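Local coordinates for protein neuraminidase (Influenza A virus, PDB 4GDI) that belongs to the influenza neuraminidase family of tetrameric surface glycoproteins that remove terminal sialic acid, although its own putative active site has diverged, at residues A[86-90]-A[91-95]; A[32-35]-A[36-40]; A[294-297]-A[298-302]; A[203-207]-A[208-212]. All blocks are in the same frame, centred on the assembly; numbering follows the deposited sequence.

How the contacts relate
Along the chain the order is contact 2, contact 1, contact 4, contact 3, in a beta-propeller built of antiparallel sheets; three are loops or turns at strand ends and contact 4 is a beta hairpin. Contacts 1 and 2 are neighbours, their centres 12 Å apart. They share the sheet holding strands 39-42, 53-64 and 94-98, and touch through S88 O and I39 N, 2.8 Å apart in a probable hydrogen bond; both also pack on other subunits. Contacts 3 and 4 lie on the opposite side of the chain's centre, 17 Å apart between centres, on separate sheets; no other subunit touches the residues of either contact. One pair thus helps to build the tetramer interface, while the other shapes sheets within its own subunit.

Contact 1 of 4, residues A[86-90]-A[91-95]; sequences SASTL and STSEM
The hydroxyls of T89 and T92 meet because both set OG1 between their backbone N and carbonyl carbon (chi1 73° and 62°), the two side chains crossing at a slant. T92 OG1 gives its proton to A87 O at 2.6 Å, lying in the plane of that carbonyl, and accepts T89 N over 2.9 Å in a fairly straight bond (162° at the hydrogen). T89 OG1 donates to it as well, across 3.1 Å between the two OG1 atoms. Three bonds therefore fix the rotation of the T92 hydroxyl. T89 OG1 in turn accepts S91 N at 3.2 Å, which makes an ST turn.

The backbone beneath is a beta turn in which T92 N reaches T89 O from well above the carbonyl plane, at 3.1 Å, while S93 N lies nearly in line with the same carbonyl at 3.0 Å, though its N-H is bent away from it. This doubly bonded turn leads from the loop after strand 78-83 into strand 94-98. A water spans its exit, donating to both L90 O and S93 O. S88 CB rests 3.4 Å from S93 OG, and the hydroxyls of both serines turn to T82 of strand 78-83. Outside the bend, S91 packs on S91 of two neighbouring subunits, whereas A87 and T92 lie against L90 of the third subunit.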
loop_
_atom_site.group_PDB
_atom_site.type_symbol
_atom_site.label_atom_id
_atom_site.label_comp_id
_atom_site.label_asym_id
_atom_site.label_seq_id
_atom_site.Cartn_x
_atom_site.Cartn_y
_atom_site.Cartn_z
ATOM N N SER A 86 2.390 -0.612 11.696
ATOM C CA SER A 86 3.375 0.068 10.857
ATOM C C SER A 86 4.014 1.251 11.570
ATOM O O SER A 86 3.379 1.926 12.386
ATOM C CB SER A 86 2.726 0.568 9.560
ATOM O OG SER A 86 2.036 -0.477 8.896
ATOM N N ALA A 87 5.274 1.494 11.260
ATOM C CA ALA A 87 5.919 2.751 11.606
ATOM C C ALA A 87 5.265 3.896 10.832
ATOM O O ALA A 87 4.781 3.717 9.709
ATOM C CB ALA A 87 7.402 2.686 11.281
ATOM N N SER A 88 5.257 5.073 11.443
ATOM C CA SER A 88 4.683 6.263 10.831
ATOM C C SER A 88 5.666 6.917 9.846
ATOM O O SER A 88 6.639 7.567 10.231
ATOM C CB SER A 88 4.242 7.245 11.917
ATOM O OG SER A 88 3.119 6.746 12.654
ATOM N N THR A 89 5.407 6.706 8.566
ATOM C CA THR A 89 6.210 7.286 7.505
ATOM C C THR A 89 5.284 7.930 6.488
ATOM O O THR A 89 4.071 7.773 6.561
ATOM C CB THR A 89 6.990 6.212 6.751
ATOM O OG1 THR A 89 6.069 5.469 5.935
ATOM C CG2 THR A 89 7.706 5.278 7.721
ATOM N N LEU A 90 5.873 8.609 5.511
ATOM C CA LEU A 90 5.114 9.286 4.470
ATOM C C LEU A 90 4.262 8.335 3.640
ATOM O O LEU A 90 3.260 8.744 3.055
ATOM C CB LEU A 90 6.070 10.031 3.542
ATOM C CG LEU A 90 6.773 11.234 4.158
ATOM C CD1 LEU A 90 7.723 11.831 3.130
ATOM C CD2 LEU A 90 5.747 12.268 4.641
ATOM N N SER A 91 4.663 7.073 3.580
ATOM C CA SER A 91 3.936 6.078 2.799
ATOM C C SER A 91 2.823 5.405 3.602
ATOM O O SER A 91 1.860 4.904 3.030
ATOM C CB SER A 91 4.896 4.989 2.297
ATOM O OG SER A 91 6.049 5.553 1.703
ATOM N N THR A 92 2.961 5.367 4.923
ATOM C CA THR A 92 2.048 4.588 5.746
ATOM C C THR A 92 1.051 5.439 6.534
ATOM O O THR A 92 0.108 4.910 7.106
ATOM C CB THR A 92 2.832 3.759 6.773
ATOM O OG1 THR A 92 3.554 4.651 7.630
ATOM C CG2 THR A 92 3.800 2.826 6.081
ATOM N N SER A 93 1.288 6.746 6.602
ATOM C CA SER A 93 0.507 7.620 7.475
ATOM C C SER A 93 -0.371 8.536 6.656
ATOM O O SER A 93 0.043 9.021 5.608
ATOM C CB SER A 93 1.428 8.482 8.358
ATOM O OG SER A 93 2.209 7.680 9.225
ATOM N N GLU A 94 -1.587 8.766 7.139
ATOM C CA GLU A 94 -2.535 9.624 6.444
ATOM C C GLU A 94 -2.739 10.898 7.251
ATOM O O GLU A 94 -2.981 10.841 8.450
ATOM C CB GLU A 94 -3.864 8.888 6.292
ATOM C CG GLU A 94 -5.028 9.740 5.877
ATOM C CD GLU A 94 -6.334 8.965 5.839
ATOM O OE1 GLU A 94 -6.327 7.777 6.222
ATOM O OE2 GLU A 94 -7.362 9.549 5.429
ATOM N N MET A 95 -2.643 12.047 6.597
ATOM C CA MET A 95 -2.995 13.307 7.244
ATOM C C MET A 95 -4.519 13.445 7.224
ATOM O O MET A 95 -5.133 13.300 6.178
ATOM C CB MET A 95 -2.339 14.489 6.536
ATOM C CG MET A 95 -2.668 15.830 7.183
ATOM S SD MET A 95 -2.328 17.233 6.090
ATOM C CE MET A 95 -0.572 17.458 6.296
HETATM O O HOH W 1 0.366 8.032 3.107
#

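Contact 2 of 4, residues A[32-35]-A[36-40]; sequences PELP and GDLIL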
loop_
_atom_site.group_PDB
_atom_site.type_symbol
_atom_site.label_atom_id
_atom_site.label_comp_id
_atom_site.label_asym_id
_atom_site.label_seq_id
_atom_site.Cartn_x
_atom_site.Cartn_y
_atom_site.Cartn_z
ATOM N N PRO A 32 19.557 4.990 19.696
ATOM C CA PRO A 32 19.775 6.438 19.537
ATOM C C PRO A 32 19.595 6.940 18.111
ATOM O O PRO A 32 19.549 8.151 17.892
ATOM C CB PRO A 32 21.225 6.628 19.994
ATOM C CG PRO A 32 21.884 5.320 19.707
ATOM C CD PRO A 32 20.813 4.276 19.994
ATOM N N GLU A 33 19.480 6.031 17.151
ATOM C CA GLU A 33 19.209 6.435 15.775
ATOM C C GLU A 33 17.800 6.020 15.309
ATOM O O GLU A 33 17.201 5.093 15.839
ATOM C CB GLU A 33 20.282 5.870 14.840
ATOM C CG GLU A 33 21.655 6.488 15.065
ATOM C CD GLU A 33 22.704 5.991 14.086
ATOM O OE1 GLU A 33 22.618 4.821 13.658
ATOM O OE2 GLU A 33 23.618 6.777 13.748
ATOM N N LEU A 34 17.276 6.735 14.325
ATOM C CA LEU A 34 16.034 6.344 13.681
ATOM C C LEU A 34 16.144 6.538 12.178
ATOM O O LEU A 34 16.975 7.307 11.703
ATOM C CB LEU A 34 14.827 7.109 14.241
ATOM C CG LEU A 34 14.928 8.583 14.605
ATOM C CD1 LEU A 34 15.672 9.383 13.552
ATOM C CD2 LEU A 34 13.526 9.139 14.799
ATOM N N PRO A 35 15.325 5.808 11.420
ATOM C CA PRO A 35 15.387 5.910 9.964
ATOM C C PRO A 35 14.861 7.254 9.478
ATOM O O PRO A 35 14.155 7.932 10.222
ATOM C CB PRO A 35 14.491 4.759 9.489
ATOM C CG PRO A 35 13.573 4.482 10.634
ATOM C CD PRO A 35 14.343 4.807 11.878
ATOM N N GLY A 36 15.227 7.644 8.259
ATOM C CA GLY A 36 14.744 8.889 7.682
ATOM C C GLY A 36 13.296 8.783 7.236
ATOM O O GLY A 36 12.785 7.683 7.034
ATOM N N ASP A 37 12.632 9.926 7.090
ATOM C CA ASP A 37 11.258 9.969 6.583
ATOM C C ASP A 37 10.267 9.360 7.564
ATOM O O ASP A 37 9.184 8.906 7.183
ATOM C CB ASP A 37 11.160 9.280 5.220
ATOM C CG ASP A 37 11.791 10.105 4.106
ATOM O OD1 ASP A 37 11.651 11.346 4.137
ATOM O OD2 ASP A 37 12.433 9.517 3.208
ATOM N N LEU A 38 10.639 9.362 8.836
ATOM C CA LEU A 38 9.721 8.980 9.892
ATOM C C LEU A 38 8.997 10.240 10.324
ATOM O O LEU A 38 9.610 11.297 10.475
ATOM C CB LEU A 38 10.496 8.399 11.063
ATOM C CG LEU A 38 9.952 7.186 11.804
ATOM C CD1 LEU A 38 9.824 5.998 10.877
ATOM C CD2 LEU A 38 10.880 6.864 12.961
ATOM N N ILE A 39 7.686 10.139 10.497
ATOM C CA ILE A 39 6.910 11.248 11.029
ATOM C C ILE A 39 6.925 11.179 12.552
ATOM O O ILE A 39 6.445 10.213 13.146
ATOM C CB ILE A 39 5.470 11.204 10.518
ATOM C CG1 ILE A 39 5.476 11.168 8.984
ATOM C CG2 ILE A 39 4.683 12.397 11.063
ATOM C CD1 ILE A 39 4.099 11.110 8.362
ATOM N N LEU A 40 7.490 12.208 13.173
ATOM C CA LEU A 40 7.603 12.279 14.623
ATOM C C LEU A 40 6.288 12.721 15.243
ATOM O O LEU A 40 5.676 13.700 14.797
ATOM C CB LEU A 40 8.709 13.261 15.008
ATOM C CG LEU A 40 10.094 12.857 14.478
ATOM C CD1 LEU A 40 11.115 13.877 14.888
ATOM C CD2 LEU A 40 10.471 11.477 14.988
#
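L34 meets two leucines that follow it in the chain, and its CD2 is the atom that touches both. L38 CD2 lies 3.9 Å from L34 CD2, the two side chains slanting past one another. L40 arrives nearly at right angles, its CD2 also 3.9 Å from L34 CD2. The reach depends on L34 holding CG between its backbone N and carbonyl carbon (chi1 39°), a setting that swings its branches toward the strand about to begin. The other branch of L38 serves the proline: CD1 comes within 4.1 Å of P35 CG. W30 packs on both P35 and L38, completing a compact apolar cluster where the loop enters strand 39-42.

On its far side the turn is much looser. G36 and D37 are partly exposed, and the D37 side chain stays clear of the leucine cluster, although it packs on P35 of the second subunit. No hydrogen bond joins the two halves.

The backbone polar groups look instead to strand 53-64, the partner of strand 39-42, and to the loop after it. S63 OG bonds to both P35 O and L38 N, and Q66 NE2 reaches L34 O. With van der Waals contact alone between 32-35 and 36-40, the shape of the bend probably depends on these outside polar partners as much as on its own leucines.

Contact 3 of 4, residues A[294-297]-A[298-302]; sequences EQIP and NGIES
I296 reaches over the turn that ends strand 289-296, and its side chain divides at CB to meet two parts of the following loop. One branch, CG2, stands anti to the backbone N and settles 3.5 Å from G299 O and 3.6 Å from S302 OG. The other runs through CG1 in an extended line (chi2 176°) to CD1, whose partner is I300 CD1 at 4.1 Å, the two side chains passing at a slant. T279 of strand 277-281 adds contacts to both isoleucines.

The backbone folds into two successive type I beta turns, I296 to G299 and G299 to S302, sharing G299. The first is closed by G299 N and I296 O at 3.0 Å, the donor lying above the carbonyl plane. G299 has a positive phi of 96°, a conformation that calls for glycine, because a CB would press on the carbonyl oxygen of N298. In the second turn G299 O takes two donors, S302 N at 3.1 Å and S302 OG at 2.6 Å, the latter in the carbonyl plane.

S302 OG also accepts from G304 N. A buried carbonyl gripped twice, with I296 CG2 against it, suggests that polar bonding largely sets the course of the loop, the isoleucines adding apolar packing.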
loop_
_atom_site.group_PDB
_atom_site.type_symbol
_atom_site.label_atom_id
_atom_site.label_comp_id
_atom_site.label_asym_id
_atom_site.label_seq_id
_atom_site.Cartn_x
_atom_site.Cartn_y
_atom_site.Cartn_z
ATOM N N GLU A 294 -1.425 -2.077 39.453
ATOM C CA GLU A 294 -1.827 -2.689 40.722
ATOM C C GLU A 294 -3.327 -2.919 40.783
ATOM O O GLU A 294 -4.128 -2.048 40.435
ATOM C CB GLU A 294 -1.366 -1.828 41.889
ATOM C CG GLU A 294 0.163 -1.761 42.002
ATOM C CD GLU A 294 0.640 -0.848 43.116
ATOM O OE1 GLU A 294 0.434 0.378 43.010
ATOM O OE2 GLU A 294 1.228 -1.360 44.093
ATOM N N GLN A 295 -3.700 -4.115 41.220
ATOM C CA GLN A 295 -5.096 -4.492 41.346
ATOM C C GLN A 295 -5.622 -4.245 42.762
ATOM O O GLN A 295 -4.981 -4.620 43.748
ATOM C CB GLN A 295 -5.245 -5.970 41.018
ATOM C CG GLN A 295 -6.693 -6.432 40.941
ATOM C CD GLN A 295 -6.811 -7.946 40.991
ATOM O OE1 GLN A 295 -6.196 -8.586 41.831
ATOM N NE2 GLN A 295 -7.592 -8.518 40.089
ATOM N N ILE A 296 -6.795 -3.622 42.837
ATOM C CA ILE A 296 -7.471 -3.316 44.089
ATOM C C ILE A 296 -8.852 -3.952 44.048
ATOM O O ILE A 296 -9.785 -3.368 43.499
ATOM C CB ILE A 296 -7.650 -1.797 44.294
ATOM C CG1 ILE A 296 -6.308 -1.072 44.254
ATOM C CG2 ILE A 296 -8.323 -1.513 45.625
ATOM C CD1 ILE A 296 -6.453 0.451 44.351
ATOM N N PRO A 297 -8.979 -5.166 44.613
ATOM C CA PRO A 297 -10.203 -5.971 44.539
ATOM C C PRO A 297 -11.479 -5.258 44.971
ATOM O O PRO A 297 -12.542 -5.507 44.393
ATOM C CB PRO A 297 -9.891 -7.143 45.478
ATOM C CG PRO A 297 -8.435 -7.344 45.286
ATOM C CD PRO A 297 -7.876 -5.930 45.229
ATOM N N ASN A 298 -11.399 -4.376 45.954
ATOM C CA ASN A 298 -12.623 -3.760 46.457
ATOM C C ASN A 298 -12.988 -2.448 45.776
ATOM O O ASN A 298 -13.969 -1.804 46.146
ATOM C CB ASN A 298 -12.552 -3.614 47.977
ATOM C CG ASN A 298 -12.594 -4.972 48.686
ATOM O OD1 ASN A 298 -13.095 -5.946 48.137
ATOM N ND2 ASN A 298 -12.067 -5.033 49.895
ATOM N N GLY A 299 -12.212 -2.066 44.765
ATOM C CA GLY A 299 -12.544 -0.915 43.942
ATOM C C GLY A 299 -11.834 0.346 44.383
ATOM O O GLY A 299 -11.274 0.410 45.480
ATOM N N ILE A 300 -11.875 1.363 43.528
ATOM C CA ILE A 300 -11.069 2.553 43.740
ATOM C C ILE A 300 -11.581 3.420 44.887
ATOM O O ILE A 300 -10.874 4.313 45.370
ATOM C CB ILE A 300 -10.966 3.395 42.446
ATOM C CG1 ILE A 300 -9.770 4.340 42.534
ATOM C CG2 ILE A 300 -12.256 4.171 42.186
ATOM C CD1 ILE A 300 -8.420 3.616 42.667
ATOM N N GLU A 301 -12.811 3.183 45.330
ATOM C CA GLU A 301 -13.318 3.923 46.477
ATOM C C GLU A 301 -13.180 3.157 47.792
ATOM O O GLU A 301 -13.742 3.563 48.802
ATOM C CB GLU A 301 -14.767 4.319 46.258
ATOM C CG GLU A 301 -14.964 5.296 45.114
ATOM C CD GLU A 301 -16.423 5.601 44.870
ATOM O OE1 GLU A 301 -17.119 4.745 44.275
ATOM O OE2 GLU A 301 -16.866 6.693 45.281
ATOM N N SER A 302 -12.440 2.058 47.783
ATOM C CA SER A 302 -12.121 1.352 49.022
ATOM C C SER A 302 -10.821 1.864 49.622
ATOM O O SER A 302 -10.238 2.830 49.134
ATOM C CB SER A 302 -11.968 -0.135 48.748
ATOM O OG SER A 302 -10.827 -0.377 47.955
#

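Contact 4 of 4, residues A[203-207]-A[208-212]; sequences YTINN and LIKCT
The Y203 ring carries K210 on one face: CB sits 3.7 Å above the ring plane, displaced toward the rim, in a CH-pi contact. Farther along the lysine, CD comes to 3.4 Å from Y203 OH, so the aliphatic chain passes obliquely over the phenol end. F323 packs with the ring edge-to-face, and the hydroxyl bonds to E274, which lies outside the hairpin. K210 NZ forms a salt bridge with this same E274, so that both polar ends share one carboxylate; D273 O is a further partner of the ammonium. A water links K210 NZ to OD1 of the poorly ordered N206.

Y203 and K210 are an antiparallel hydrogen-bonded pair, joined by Y203 N to K210 O and by K210 N to Y203 O, each 3.0 Å. I205 and L208 form the next such pair, bonded both ways, with N206 and N207 making the two-residue turn of a tight beta hairpin. L208 O takes a second donor: T204 holds OG1 anti to its backbone N (chi1 -177°) and sends it to that oxygen at 2.8 Å, from above the carbonyl plane.

The hairpin forms one side of a four-stranded propeller sheet, with 200-205 outermost and 208-214 bonded next to 224-228. The C202-C211 disulfide joins its two strands. Opposite the tyrosine and lysine, T204 and I209 pack on I153 and I155 of strand 153-155, in the adjacent sheet.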
loop_
_atom_site.group_PDB
_atom_site.type_symbol
_atom_site.label_atom_id
_atom_site.label_comp_id
_atom_site.label_asym_id
_atom_site.label_seq_id
_atom_site.Cartn_x
_atom_site.Cartn_y
_atom_site.Cartn_z
ATOM N N TYR A 203 -13.394 4.640 28.698
ATOM C CA TYR A 203 -13.839 3.392 28.094
ATOM C C TYR A 203 -15.322 3.279 28.394
ATOM O O TYR A 203 -15.857 4.071 29.175
ATOM C CB TYR A 203 -13.063 2.183 28.626
ATOM C CG TYR A 203 -13.237 1.958 30.100
ATOM C CD1 TYR A 203 -12.403 2.591 31.019
ATOM C CD2 TYR A 203 -14.232 1.115 30.581
ATOM C CE1 TYR A 203 -12.554 2.389 32.383
ATOM C CE2 TYR A 203 -14.390 0.900 31.945
ATOM C CZ TYR A 203 -13.548 1.547 32.836
ATOM O OH TYR A 203 -13.708 1.350 34.178
ATOM N N THR A 204 -15.995 2.331 27.750
ATOM C CA THR A 204 -17.412 2.122 28.003
ATOM C C THR A 204 -17.732 0.660 28.329
ATOM O O THR A 204 -17.124 -0.266 27.792
ATOM C CB THR A 204 -18.269 2.567 26.817
ATOM O OG1 THR A 204 -19.653 2.392 27.149
ATOM C CG2 THR A 204 -17.935 1.759 25.582
ATOM N N ILE A 205 -18.682 0.472 29.237
ATOM C CA ILE A 205 -19.144 -0.863 29.612
ATOM C C ILE A 205 -20.534 -0.761 30.229
ATOM O O ILE A 205 -20.816 0.202 30.948
ATOM C CB ILE A 205 -18.190 -1.535 30.620
ATOM C CG1 ILE A 205 -18.474 -3.041 30.714
ATOM C CG2 ILE A 205 -18.316 -0.895 31.997
ATOM C CD1 ILE A 205 -18.270 -3.795 29.405
ATOM N N ASN A 206 -21.367 -1.778 29.983
ATOM C CA ASN A 206 -22.832 -1.722 30.178
ATOM C C ASN A 206 -23.440 -0.317 30.208
ATOM O O ASN A 206 -23.901 0.146 31.248
ATOM C CB ASN A 206 -23.322 -2.540 31.399
ATOM C CG ASN A 206 -22.221 -2.885 32.384
ATOM O OD1 ASN A 206 -21.610 -2.000 32.985
ATOM N ND2 ASN A 206 -21.998 -4.191 32.594
ATOM N N ASN A 207 -23.440 0.344 29.052
ATOM C CA ASN A 207 -24.068 1.663 28.883
ATOM C C ASN A 207 -23.562 2.815 29.791
ATOM O O ASN A 207 -24.190 3.873 29.872
ATOM C CB ASN A 207 -25.586 1.524 28.995
ATOM C CG ASN A 207 -26.177 0.692 27.860
ATOM O OD1 ASN A 207 -26.493 1.214 26.788
ATOM N ND2 ASN A 207 -26.319 -0.611 28.092
ATOM N N LEU A 208 -22.420 2.616 30.442
ATOM C CA LEU A 208 -21.766 3.670 31.216
ATOM C C LEU A 208 -20.482 4.091 30.527
ATOM O O LEU A 208 -19.861 3.295 29.827
ATOM C CB LEU A 208 -21.392 3.159 32.608
ATOM C CG LEU A 208 -22.564 2.840 33.529
ATOM C CD1 LEU A 208 -22.053 2.345 34.873
ATOM C CD2 LEU A 208 -23.424 4.077 33.701
ATOM N N ILE A 209 -20.089 5.339 30.729
ATOM C CA ILE A 209 -18.819 5.822 30.230
ATOM C C ILE A 209 -18.019 6.152 31.488
ATOM O O ILE A 209 -18.521 6.820 32.384
ATOM C CB ILE A 209 -18.965 7.078 29.340
ATOM C CG1 ILE A 209 -19.906 6.830 28.141
ATOM C CG2 ILE A 209 -17.576 7.542 28.831
ATOM C CD1 ILE A 209 -21.384 6.837 28.489
ATOM N N LYS A 210 -16.796 5.649 31.564
ATOM C CA LYS A 210 -15.941 5.911 32.697
ATOM C C LYS A 210 -14.638 6.502 32.196
ATOM O O LYS A 210 -14.026 5.950 31.278
ATOM C CB LYS A 210 -15.688 4.603 33.440
ATOM C CG LYS A 210 -16.953 4.078 34.112
ATOM C CD LYS A 210 -16.715 2.770 34.800
ATOM C CE LYS A 210 -18.030 2.104 35.186
ATOM N NZ LYS A 210 -17.734 0.762 35.742
ATOM N N CYS A 211 -14.219 7.621 32.793
ATOM C CA CYS A 211 -13.035 8.339 32.336
ATOM C C CYS A 211 -12.107 8.663 33.508
ATOM O O CYS A 211 -12.557 8.912 34.627
ATOM C CB CYS A 211 -13.427 9.670 31.695
ATOM S SG CYS A 211 -14.596 9.584 30.367
ATOM N N THR A 212 -10.814 8.675 33.243
ATOM C CA THR A 212 -9.856 9.135 34.219
ATOM C C THR A 212 -9.318 10.457 33.742
ATOM O O THR A 212 -9.011 10.613 32.559
ATOM C CB THR A 212 -8.676 8.195 34.390
ATOM O OG1 THR A 212 -9.147 6.905 34.765
ATOM C CG2 THR A 212 -7.736 8.734 35.510
HETATM O O HOH W 2 -20.179 -0.994 35.394
#